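Cobalamin biosynthesis protein CobN (Mycobacterium tuberculosis, PDB 7C6O) is the large catalytic subunit of cobaltochelatase, which probably inserts cobalt into the corrin ring during cobalamin biosynthesis. Local coordinates at residues D846-W856 against V907-V918; L561-M571 against T599-A607. All blocks are in the same frame, centred on the assembly; numbering follows the deposited sequence.

Contact 1 (D846-W856 against V907-V918); sequences DPKAVPSRLAW and VRPVWDDASRRV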
loop_
_atom_site.group_PDB
_atom_site.type_symbol
_atom_site.label_atom_id
_atom_site.label_comp_id
_atom_site.label_asym_id
_atom_site.label_seq_id
_atom_site.Cartn_x
_atom_site.Cartn_y
_atom_site.Cartn_z
ATOM N N ASP A 846 4.039 -4.831 9.345
ATOM C CA ASP A 846 3.112 -4.990 10.455
ATOM C C ASP A 846 2.549 -3.614 10.775
ATOM O O ASP A 846 3.296 -2.753 11.260
ATOM C CB ASP A 846 3.826 -5.595 11.669
ATOM C CG ASP A 846 2.922 -5.741 12.887
ATOM O OD1 ASP A 846 1.718 -5.421 12.809
ATOM O OD2 ASP A 846 3.428 -6.184 13.939
ATOM N N PRO A 847 1.265 -3.352 10.518
ATOM C CA PRO A 847 0.738 -1.989 10.693
ATOM C C PRO A 847 0.642 -1.549 12.142
ATOM O O PRO A 847 0.435 -0.354 12.387
ATOM C CB PRO A 847 -0.648 -2.069 10.046
ATOM C CG PRO A 847 -1.049 -3.503 10.234
ATOM C CD PRO A 847 0.222 -4.302 10.091
ATOM N N LYS A 848 0.771 -2.465 13.101
ATOM C CA LYS A 848 0.806 -2.117 14.515
ATOM C C LYS A 848 2.220 -1.877 15.026
ATOM O O LYS A 848 2.399 -1.610 16.220
ATOM C CB LYS A 848 0.134 -3.221 15.344
ATOM C CG LYS A 848 -1.352 -3.396 15.043
ATOM C CD LYS A 848 -1.894 -4.710 15.593
ATOM C CE LYS A 848 -1.886 -4.732 17.113
ATOM N NZ LYS A 848 -2.794 -3.703 17.692
ATOM N N ALA A 849 3.226 -1.963 14.152
ATOM C CA ALA A 849 4.625 -1.814 14.534
ATOM C C ALA A 849 5.273 -0.610 13.859
ATOM O O ALA A 849 6.485 -0.601 13.623
ATOM C CB ALA A 849 5.408 -3.088 14.218
ATOM N N VAL A 850 4.480 0.411 13.541
ATOM C CA VAL A 850 5.008 1.632 12.939
ATOM C C VAL A 850 4.613 2.818 13.814
ATOM O O VAL A 850 3.464 2.896 14.275
ATOM C CB VAL A 850 4.530 1.802 11.485
ATOM C CG1 VAL A 850 5.094 0.694 10.607
ATOM C CG2 VAL A 850 3.015 1.818 11.399
ATOM N N PRO A 851 5.530 3.758 14.090
ATOM C CA PRO A 851 6.912 3.754 13.599
ATOM C C PRO A 851 7.818 2.758 14.318
ATOM O O PRO A 851 7.657 2.520 15.518
ATOM C CB PRO A 851 7.378 5.186 13.872
ATOM C CG PRO A 851 6.587 5.600 15.067
ATOM C CD PRO A 851 5.238 4.954 14.901
ATOM N N SER A 852 8.755 2.176 13.574
ATOM C CA SER A 852 9.815 1.400 14.191
ATOM C C SER A 852 10.771 2.330 14.934
ATOM O O SER A 852 10.694 3.559 14.833
ATOM C CB SER A 852 10.578 0.593 13.140
ATOM O OG SER A 852 11.357 1.441 12.311
ATOM N N ARG A 853 11.689 1.728 15.691
ATOM C CA ARG A 853 12.690 2.529 16.388
ATOM C C ARG A 853 13.595 3.258 15.402
ATOM O O ARG A 853 13.991 4.405 15.644
ATOM C CB ARG A 853 13.506 1.645 17.331
ATOM C CG ARG A 853 12.701 1.086 18.496
ATOM C CD ARG A 853 13.572 0.275 19.444
ATOM N NE ARG A 853 12.818 -0.196 20.602
ATOM C CZ ARG A 853 12.668 0.496 21.728
ATOM N NH1 ARG A 853 13.223 1.695 21.850
ATOM N NH2 ARG A 853 11.966 -0.010 22.732
ATOM N N LEU A 854 13.932 2.614 14.279
ATOM C CA LEU A 854 14.724 3.295 13.260
ATOM C C LEU A 854 13.944 4.445 12.638
ATOM O O LEU A 854 14.510 5.511 12.366
ATOM C CB LEU A 854 15.171 2.310 12.180
ATOM C CG LEU A 854 16.278 1.325 12.553
ATOM C CD1 LEU A 854 16.647 0.468 11.349
ATOM C CD2 LEU A 854 17.493 2.071 13.084
ATOM N N ALA A 855 12.645 4.246 12.395
ATOM C CA ALA A 855 11.825 5.324 11.857
ATOM C C ALA A 855 11.667 6.457 12.859
ATOM O O ALA A 855 11.609 7.628 12.464
ATOM C CB ALA A 855 10.456 4.786 11.437
ATOM N N TRP A 856 11.596 6.132 14.153
ATOM C CA TRP A 856 11.557 7.170 15.177
ATOM C C TRP A 856 12.791 8.058 15.102
ATOM O O TRP A 856 12.685 9.285 15.205
ATOM C CB TRP A 856 11.425 6.538 16.563
ATOM C CG TRP A 856 11.594 7.518 17.685
ATOM C CD1 TRP A 856 12.593 7.536 18.615
ATOM C CD2 TRP A 856 10.745 8.632 17.987
ATOM N NE1 TRP A 856 12.415 8.589 19.481
ATOM C CE2 TRP A 856 11.288 9.278 19.117
ATOM C CE3 TRP A 856 9.579 9.146 17.411
ATOM C CZ2 TRP A 856 10.704 10.407 19.683
ATOM C CZ3 TRP A 856 8.999 10.268 17.975
ATOM C CH2 TRP A 856 9.563 10.886 19.099
ATOM N N VAL A 907 6.027 13.931 21.661
ATOM C CA VAL A 907 5.502 12.671 22.173
ATOM C C VAL A 907 6.369 11.541 21.642
ATOM O O VAL A 907 6.654 11.480 20.440
ATOM C CB VAL A 907 4.031 12.463 21.769
ATOM C CG1 VAL A 907 3.530 11.108 22.248
ATOM C CG2 VAL A 907 3.177 13.575 22.328
ATOM N N ARG A 908 6.780 10.650 22.534
ATOM C CA ARG A 908 7.600 9.497 22.203
ATOM C C ARG A 908 6.740 8.245 22.098
ATOM O O ARG A 908 5.807 8.065 22.891
ATOM C CB ARG A 908 8.676 9.285 23.269
ATOM C CG ARG A 908 9.830 8.399 22.839
ATOM C CD ARG A 908 10.734 8.072 24.015
ATOM N NE ARG A 908 10.978 9.242 24.852
ATOM C CZ ARG A 908 11.962 10.113 24.656
ATOM N NH1 ARG A 908 12.804 9.950 23.646
ATOM N NH2 ARG A 908 12.104 11.149 25.472
ATOM N N PRO A 909 7.009 7.373 21.131
ATOM C CA PRO A 909 6.321 6.080 21.094
ATOM C C PRO A 909 6.833 5.163 22.195
ATOM O O PRO A 909 7.940 5.323 22.714
ATOM C CB PRO A 909 6.667 5.520 19.707
ATOM C CG PRO A 909 7.296 6.657 18.951
ATOM C CD PRO A 909 7.909 7.547 19.979
ATOM N N VAL A 910 5.997 4.190 22.547
ATOM C CA VAL A 910 6.334 3.157 23.521
ATOM C C VAL A 910 6.171 1.809 22.834
ATOM O O VAL A 910 5.077 1.477 22.362
ATOM C CB VAL A 910 5.456 3.243 24.781
ATOM C CG1 VAL A 910 5.796 2.117 25.745
ATOM C CG2 VAL A 910 5.634 4.594 25.456
ATOM N N TRP A 911 7.255 1.042 22.771
ATOM C CA TRP A 911 7.274 -0.231 22.067
ATOM C C TRP A 911 7.208 -1.400 23.039
ATOM O O TRP A 911 7.733 -1.340 24.154
ATOM C CB TRP A 911 8.537 -0.372 21.214
ATOM C CG TRP A 911 8.625 0.567 20.050
ATOM C CD1 TRP A 911 8.163 0.349 18.784
ATOM C CD2 TRP A 911 9.230 1.864 20.038
ATOM N NE1 TRP A 911 8.437 1.435 17.986
ATOM C CE2 TRP A 911 9.092 2.379 18.732
ATOM C CE3 TRP A 911 9.873 2.644 21.006
ATOM C CZ2 TRP A 911 9.571 3.638 18.371
ATOM C CZ3 TRP A 911 10.347 3.892 20.646
ATOM C CH2 TRP A 911 10.193 4.378 19.339
ATOM N N ASP A 912 6.555 -2.471 22.596
ATOM C CA ASP A 912 6.695 -3.786 23.210
ATOM C C ASP A 912 7.888 -4.465 22.548
ATOM O O ASP A 912 7.837 -4.798 21.361
ATOM C CB ASP A 912 5.423 -4.609 23.030
ATOM C CG ASP A 912 5.572 -6.028 23.538
ATOM O OD1 ASP A 912 5.407 -6.247 24.756
ATOM O OD2 ASP A 912 5.862 -6.925 22.720
ATOM N N ASP A 913 8.967 -4.666 23.307
ATOM C CA ASP A 913 10.210 -5.136 22.702
ATOM C C ASP A 913 10.096 -6.543 22.128
ATOM O O ASP A 913 10.867 -6.892 21.228
ATOM C CB ASP A 913 11.354 -5.070 23.715
ATOM C CG ASP A 913 11.975 -3.687 23.800
ATOM O OD1 ASP A 913 11.466 -2.762 23.131
ATOM O OD2 ASP A 913 12.977 -3.525 24.529
ATOM N N ALA A 914 9.156 -7.353 22.615
ATOM C CA ALA A 914 8.959 -8.683 22.048
ATOM C C ALA A 914 8.411 -8.597 20.626
ATOM O O ALA A 914 9.073 -9.001 19.665
ATOM C CB ALA A 914 8.025 -9.502 22.941
ATOM N N SER A 915 7.198 -8.062 20.474
ATOM C CA SER A 915 6.542 -7.991 19.174
ATOM C C SER A 915 7.005 -6.813 18.324
ATOM O O SER A 915 6.696 -6.781 17.126
ATOM C CB SER A 915 5.027 -7.902 19.360
ATOM O OG SER A 915 4.677 -6.675 19.981
ATOM N N ARG A 916 7.726 -5.856 18.912
ATOM C CA ARG A 916 8.156 -4.606 18.287
ATOM C C ARG A 916 6.988 -3.698 17.933
ATOM O O ARG A 916 7.172 -2.718 17.201
ATOM C CB ARG A 916 9.020 -4.849 17.044
ATOM C CG ARG A 916 10.200 -5.767 17.313
ATOM C CD ARG A 916 11.093 -5.912 16.101
ATOM N NE ARG A 916 12.104 -6.941 16.312
ATOM C CZ ARG A 916 13.043 -7.260 15.428
ATOM N NH1 ARG A 916 13.105 -6.625 14.265
ATOM N NH2 ARG A 916 13.920 -8.215 15.709
ATOM N N ARG A 917 5.796 -3.980 18.449
ATOM C CA ARG A 917 4.630 -3.169 18.146
ATOM C C ARG A 917 4.561 -1.956 19.068
ATOM O O ARG A 917 5.038 -1.982 20.208
ATOM C CB ARG A 917 3.357 -4.014 18.263
ATOM C CG ARG A 917 3.294 -5.132 17.218
ATOM C CD ARG A 917 2.001 -5.933 17.272
ATOM N NE ARG A 917 1.674 -6.482 15.957
ATOM C CZ ARG A 917 0.625 -7.257 15.698
ATOM N NH1 ARG A 917 -0.212 -7.599 16.669
ATOM N NH2 ARG A 917 0.415 -7.695 14.462
ATOM N N VAL A 918 3.983 -0.874 18.551
ATOM C CA VAL A 918 3.768 0.333 19.342
ATOM C C VAL A 918 2.531 0.120 20.201
ATOM O O VAL A 918 1.449 -0.184 19.687
ATOM C CB VAL A 918 3.614 1.571 18.446
ATOM C CG1 VAL A 918 3.362 2.809 19.298
ATOM C CG2 VAL A 918 4.852 1.756 17.578
HETATM O O HOH W 1 5.184 -8.186 15.081
HETATM O O HOH W 2 0.222 0.517 17.106
HETATM O O HOH W 3 -0.046 -2.631 19.411
HETATM O O HOH W 4 8.550 -1.502 15.436
#
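Trp856, in the first turn of helix 853-874, packs against Pro909 and Trp911 of the two-stranded antiparallel hairpin 907-923. Pro909 CD sits over one face of the Trp856 ring, 3.5 Å from the centroid of its six-membered ring, a CH-pi contact. Trp911 turns its edge toward Trp856 in an offset edge-to-face pair with planes at 67°, its CH2 lying 3.7 Å from Trp856 CB. With CG anti to the backbone N (chi1 171°), the Trp856 indole is carried across to the strand. Trp911 is itself layered: Pro909 CB lies over one face and Arg853 CG over the opposite one, and its NE1 gives a bond of 2.8 Å, in the plane of both groups, to Pro851 O, just after the cis Val850-Pro851 peptide.

Val918 N donates to Lys848 O (2.9 Å), bringing the turn 846-849 against the loop end of the hairpin. Toward the polar edge, the extended Arg853 passes over Trp911, and its NH2 reaches Asp913 OD1 at 2.8 Å, on the syn lone pair. At the other end Arg917 NE meets the syn lone pair of Asp846 OD2 at 2.7 Å and 169°, while its NH2 bond to OD1 is weak. Lys848 CD lies over the centre of the Arg917 guanidinium. Asp846 OD1 also accepts from Lys848 N in an Asx turn. The NE1-H bond and the layering would hold the rotation of Trp911, while the separate Asp846-Arg917 salt bridge ties the turn to the hairpin loop.

Contact 2 (L561-M571 against T599-A607); sequences LEWLPGKTLGM and TQAKRRAHA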
loop_
_atom_site.group_PDB
_atom_site.type_symbol
_atom_site.label_atom_id
_atom_site.label_comp_id
_atom_site.label_asym_id
_atom_site.label_seq_id
_atom_site.Cartn_x
_atom_site.Cartn_y
_atom_site.Cartn_z
ATOM N N LEU A 561 -9.285 0.701 -11.071
ATOM C CA LEU A 561 -10.328 -0.181 -10.547
ATOM C C LEU A 561 -10.216 -0.333 -9.034
ATOM O O LEU A 561 -11.214 -0.220 -8.312
ATOM C CB LEU A 561 -10.267 -1.547 -11.233
ATOM C CG LEU A 561 -11.388 -2.517 -10.840
ATOM C CD1 LEU A 561 -11.866 -3.313 -12.043
ATOM C CD2 LEU A 561 -10.948 -3.460 -9.724
ATOM N N GLU A 562 -9.005 -0.590 -8.535
ATOM C CA GLU A 562 -8.828 -0.764 -7.098
ATOM C C GLU A 562 -8.945 0.543 -6.324
ATOM O O GLU A 562 -8.791 0.529 -5.098
ATOM C CB GLU A 562 -7.478 -1.431 -6.806
ATOM C CG GLU A 562 -6.243 -0.610 -7.177
ATOM C CD GLU A 562 -5.788 -0.814 -8.619
ATOM O OE1 GLU A 562 -6.636 -1.097 -9.492
ATOM O OE2 GLU A 562 -4.571 -0.691 -8.878
ATOM N N TRP A 563 -9.227 1.660 -6.998
ATOM C CA TRP A 563 -9.415 2.945 -6.339
ATOM C C TRP A 563 -10.835 3.473 -6.492
ATOM O O TRP A 563 -11.094 4.631 -6.143
ATOM C CB TRP A 563 -8.404 3.963 -6.875
ATOM C CG TRP A 563 -6.992 3.539 -6.621
ATOM C CD1 TRP A 563 -6.174 2.853 -7.473
ATOM C CD2 TRP A 563 -6.240 3.744 -5.419
ATOM N NE1 TRP A 563 -4.953 2.629 -6.878
ATOM C CE2 TRP A 563 -4.970 3.165 -5.617
ATOM C CE3 TRP A 563 -6.516 4.363 -4.195
ATOM C CZ2 TRP A 563 -3.977 3.189 -4.638
ATOM C CZ3 TRP A 563 -5.527 4.387 -3.225
ATOM C CH2 TRP A 563 -4.274 3.803 -3.453
ATOM N N LEU A 564 -11.758 2.657 -6.998
ATOM C CA LEU A 564 -13.144 3.066 -7.124
ATOM C C LEU A 564 -13.786 3.194 -5.744
ATOM O O LEU A 564 -13.343 2.563 -4.780
ATOM C CB LEU A 564 -13.921 2.061 -7.971
ATOM C CG LEU A 564 -13.562 1.957 -9.455
ATOM C CD1 LEU A 564 -14.405 0.881 -10.118
ATOM C CD2 LEU A 564 -13.746 3.297 -10.153
ATOM N N PRO A 565 -14.830 4.017 -5.623
ATOM C CA PRO A 565 -15.487 4.176 -4.322
ATOM C C PRO A 565 -16.039 2.858 -3.800
ATOM O O PRO A 565 -16.503 2.001 -4.557
ATOM C CB PRO A 565 -16.612 5.180 -4.610
ATOM C CG PRO A 565 -16.127 5.947 -5.791
ATOM C CD PRO A 565 -15.363 4.954 -6.628
ATOM N N GLY A 566 -15.974 2.712 -2.486
ATOM C CA GLY A 566 -16.401 1.498 -1.825
ATOM C C GLY A 566 -15.791 1.447 -0.437
ATOM O O GLY A 566 -15.201 2.417 0.036
ATOM N N LYS A 567 -15.941 0.289 0.201
ATOM C CA LYS A 567 -15.364 0.119 1.526
ATOM C C LYS A 567 -13.837 0.132 1.456
ATOM O O LYS A 567 -13.229 -0.125 0.410
ATOM C CB LYS A 567 -15.850 -1.182 2.166
ATOM C CG LYS A 567 -17.363 -1.259 2.319
ATOM C CD LYS A 567 -17.784 -2.468 3.139
ATOM C CE LYS A 567 -19.291 -2.668 3.079
ATOM N NZ LYS A 567 -20.044 -1.437 3.460
ATOM N N THR A 568 -13.221 0.450 2.600
ATOM C CA THR A 568 -11.764 0.443 2.717
ATOM C C THR A 568 -11.181 -0.891 2.266
ATOM O O THR A 568 -10.242 -0.940 1.460
ATOM C CB THR A 568 -11.366 0.728 4.164
ATOM O OG1 THR A 568 -12.006 -0.228 5.021
ATOM C CG2 THR A 568 -11.799 2.127 4.577
ATOM N N LEU A 569 -11.720 -1.981 2.797
ATOM C CA LEU A 569 -11.394 -3.338 2.380
ATOM C C LEU A 569 -12.490 -4.242 2.932
ATOM O O LEU A 569 -13.385 -3.790 3.653
ATOM C CB LEU A 569 -9.994 -3.765 2.840
ATOM C CG LEU A 569 -9.711 -4.085 4.310
ATOM C CD1 LEU A 569 -8.310 -4.667 4.450
ATOM C CD2 LEU A 569 -9.862 -2.859 5.187
ATOM N N GLY A 570 -12.420 -5.522 2.587
ATOM C CA GLY A 570 -13.546 -6.400 2.842
ATOM C C GLY A 570 -14.710 -6.040 1.937
ATOM O O GLY A 570 -15.790 -5.673 2.413
ATOM N N MET A 571 -14.493 -6.148 0.625
ATOM C CA MET A 571 -15.418 -5.584 -0.347
ATOM C C MET A 571 -16.793 -6.236 -0.251
ATOM O O MET A 571 -16.925 -7.431 0.032
ATOM C CB MET A 571 -14.865 -5.741 -1.765
ATOM C CG MET A 571 -13.395 -5.347 -1.915
ATOM S SD MET A 571 -12.964 -3.773 -1.140
ATOM C CE MET A 571 -13.879 -2.615 -2.150
ATOM N N THR A 599 -0.412 -2.674 -2.572
ATOM C CA THR A 599 -1.229 -3.253 -1.511
ATOM C C THR A 599 -2.709 -2.959 -1.726
ATOM O O THR A 599 -3.567 -3.803 -1.434
ATOM C CB THR A 599 -0.753 -2.716 -0.159
ATOM O OG1 THR A 599 0.600 -3.133 0.064
ATOM C CG2 THR A 599 -1.622 -3.227 0.965
ATOM N N GLN A 600 -3.031 -1.774 -2.252
ATOM C CA GLN A 600 -4.431 -1.440 -2.489
ATOM C C GLN A 600 -5.051 -2.378 -3.516
ATOM O O GLN A 600 -6.211 -2.784 -3.378
ATOM C CB GLN A 600 -4.565 0.017 -2.939
ATOM C CG GLN A 600 -6.002 0.552 -2.916
ATOM C CD GLN A 600 -6.551 0.735 -1.503
ATOM O OE1 GLN A 600 -6.517 -0.181 -0.680
ATOM N NE2 GLN A 600 -7.067 1.925 -1.223
ATOM N N ALA A 601 -4.287 -2.745 -4.546
ATOM C CA ALA A 601 -4.777 -3.722 -5.511
ATOM C C ALA A 601 -4.935 -5.095 -4.870
ATOM O O ALA A 601 -5.891 -5.819 -5.171
ATOM C CB ALA A 601 -3.836 -3.789 -6.713
ATOM N N LYS A 602 -4.007 -5.470 -3.981
ATOM C CA LYS A 602 -4.112 -6.753 -3.287
ATOM C C LYS A 602 -5.397 -6.846 -2.478
ATOM O O LYS A 602 -6.029 -7.907 -2.417
ATOM C CB LYS A 602 -2.912 -6.961 -2.360
ATOM C CG LYS A 602 -1.568 -7.132 -3.052
ATOM C CD LYS A 602 -0.427 -7.074 -2.036
ATOM C CE LYS A 602 -0.388 -8.306 -1.138
ATOM N NZ LYS A 602 0.158 -9.499 -1.848
ATOM N N ARG A 603 -5.799 -5.744 -1.845
ATOM C CA ARG A 603 -6.862 -5.774 -0.850
ATOM C C ARG A 603 -8.230 -5.394 -1.394
ATOM O O ARG A 603 -9.238 -5.905 -0.893
ATOM C CB ARG A 603 -6.507 -4.852 0.321
ATOM C CG ARG A 603 -5.206 -5.246 0.997
ATOM C CD ARG A 603 -4.858 -4.346 2.171
ATOM N NE ARG A 603 -3.632 -4.806 2.817
ATOM C CZ ARG A 603 -3.066 -4.225 3.870
ATOM N NH1 ARG A 603 -3.612 -3.147 4.420
ATOM N NH2 ARG A 603 -1.946 -4.726 4.372
ATOM N N ARG A 604 -8.307 -4.523 -2.400
ATOM C CA ARG A 604 -9.598 -4.121 -2.946
ATOM C C ARG A 604 -9.909 -4.778 -4.286
ATOM O O ARG A 604 -11.020 -4.609 -4.800
ATOM C CB ARG A 604 -9.671 -2.592 -3.073
ATOM C CG ARG A 604 -9.420 -1.868 -1.750
ATOM C CD ARG A 604 -9.668 -0.366 -1.830
ATOM N NE ARG A 604 -11.076 -0.005 -1.656
ATOM C CZ ARG A 604 -11.811 0.600 -2.583
ATOM N NH1 ARG A 604 -11.271 0.918 -3.753
ATOM N NH2 ARG A 604 -13.081 0.899 -2.338
ATOM N N ALA A 605 -8.972 -5.546 -4.854
ATOM C CA ALA A 605 -9.219 -6.221 -6.123
ATOM C C ALA A 605 -8.559 -7.597 -6.166
ATOM O O ALA A 605 -8.214 -8.087 -7.248
ATOM C CB ALA A 605 -8.740 -5.367 -7.301
ATOM N N HIS A 606 -8.390 -8.229 -4.997
ATOM C CA HIS A 606 -7.775 -9.545 -4.810
ATOM C C HIS A 606 -6.605 -9.817 -5.752
ATOM O O HIS A 606 -6.445 -10.939 -6.242
ATOM C CB HIS A 606 -8.824 -10.659 -4.951
ATOM C CG HIS A 606 -9.568 -10.648 -6.251
ATOM N ND1 HIS A 606 -10.810 -10.065 -6.391
ATOM C CD2 HIS A 606 -9.258 -11.169 -7.463
ATOM C CE1 HIS A 606 -11.228 -10.218 -7.635
ATOM N NE2 HIS A 606 -10.304 -10.881 -8.306
ATOM N N ALA A 607 -5.768 -8.811 -5.986
ATOM C CA ALA A 607 -4.719 -8.941 -6.986
ATOM C C ALA A 607 -3.613 -9.877 -6.514
ATOM O O ALA A 607 -3.281 -9.932 -5.327
ATOM C CB ALA A 607 -4.125 -7.571 -7.315
HETATM O O HOH W 5 -7.469 -1.246 1.648
HETATM O O HOH W 6 -11.545 -7.084 0.388
#
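The C-terminal end of helix 595-604 is held within the loop that joins strand 551-555 to helix 576-581, and the buried Arg604 side chain fills the curve of that loop. Its guanidinium donates to three backbone carbonyls lying near its plane. NH1 and NH2 grip Leu564 O end-on, at 2.8 Å from NH1, whereas NE and NH2 hold Lys567 O side-on, at 2.9 Å from NH2. NH1 also reaches Glu562 O at 2.8 Å, from above that carbonyl's plane (63° out of it). A bend at chi3 (84°) swings the guanidinium into the loop, and Met571 CE lies over one of its faces.

On the helix side, Gln600 CG rests on the face of Trp563, 3.6 Å from the centroid of the six-membered ring, and Gln600 NE2 continues to Asp946. A water donates to both Gln600 OE1 and Thr568 O. Glu562 CB packs on Ala601 CA at 3.8 Å; its chain lies along Ala601, and OE2 is hydrogen-bonded to the hydroxyl of Tyr588. Five hydrogen bonds from one guanidinium hold its rotation and satisfy three buried carbonyls; the concentration of carbonyl oxygens would be expected to favour the charged form of Arg604.

In the fold
Both segments of contact 2 precede those of contact 1 in the chain; the centres of the contacts lie 27 Å apart, and their nearest atoms, about 6 Å apart, do not touch. The centre of contact 2 lies about 11 Å from the centre of the chain, that of contact 1 about 19 Å. Lys602 NZ hydrogen-bonds Asn841 OD1, shortly before Asp846, while Gln600 reaches Asp946 in helix 942-947, close in sequence to helix 949-963, which packs on Lys848 and Val918. A glycerol, probably from the crystallisation liquor, is hydrogen-bonded to Asp846 N and Ala849 O beside contact 1. The sodium ion, held by Asp125 and Ser127, involves residues of neither contact.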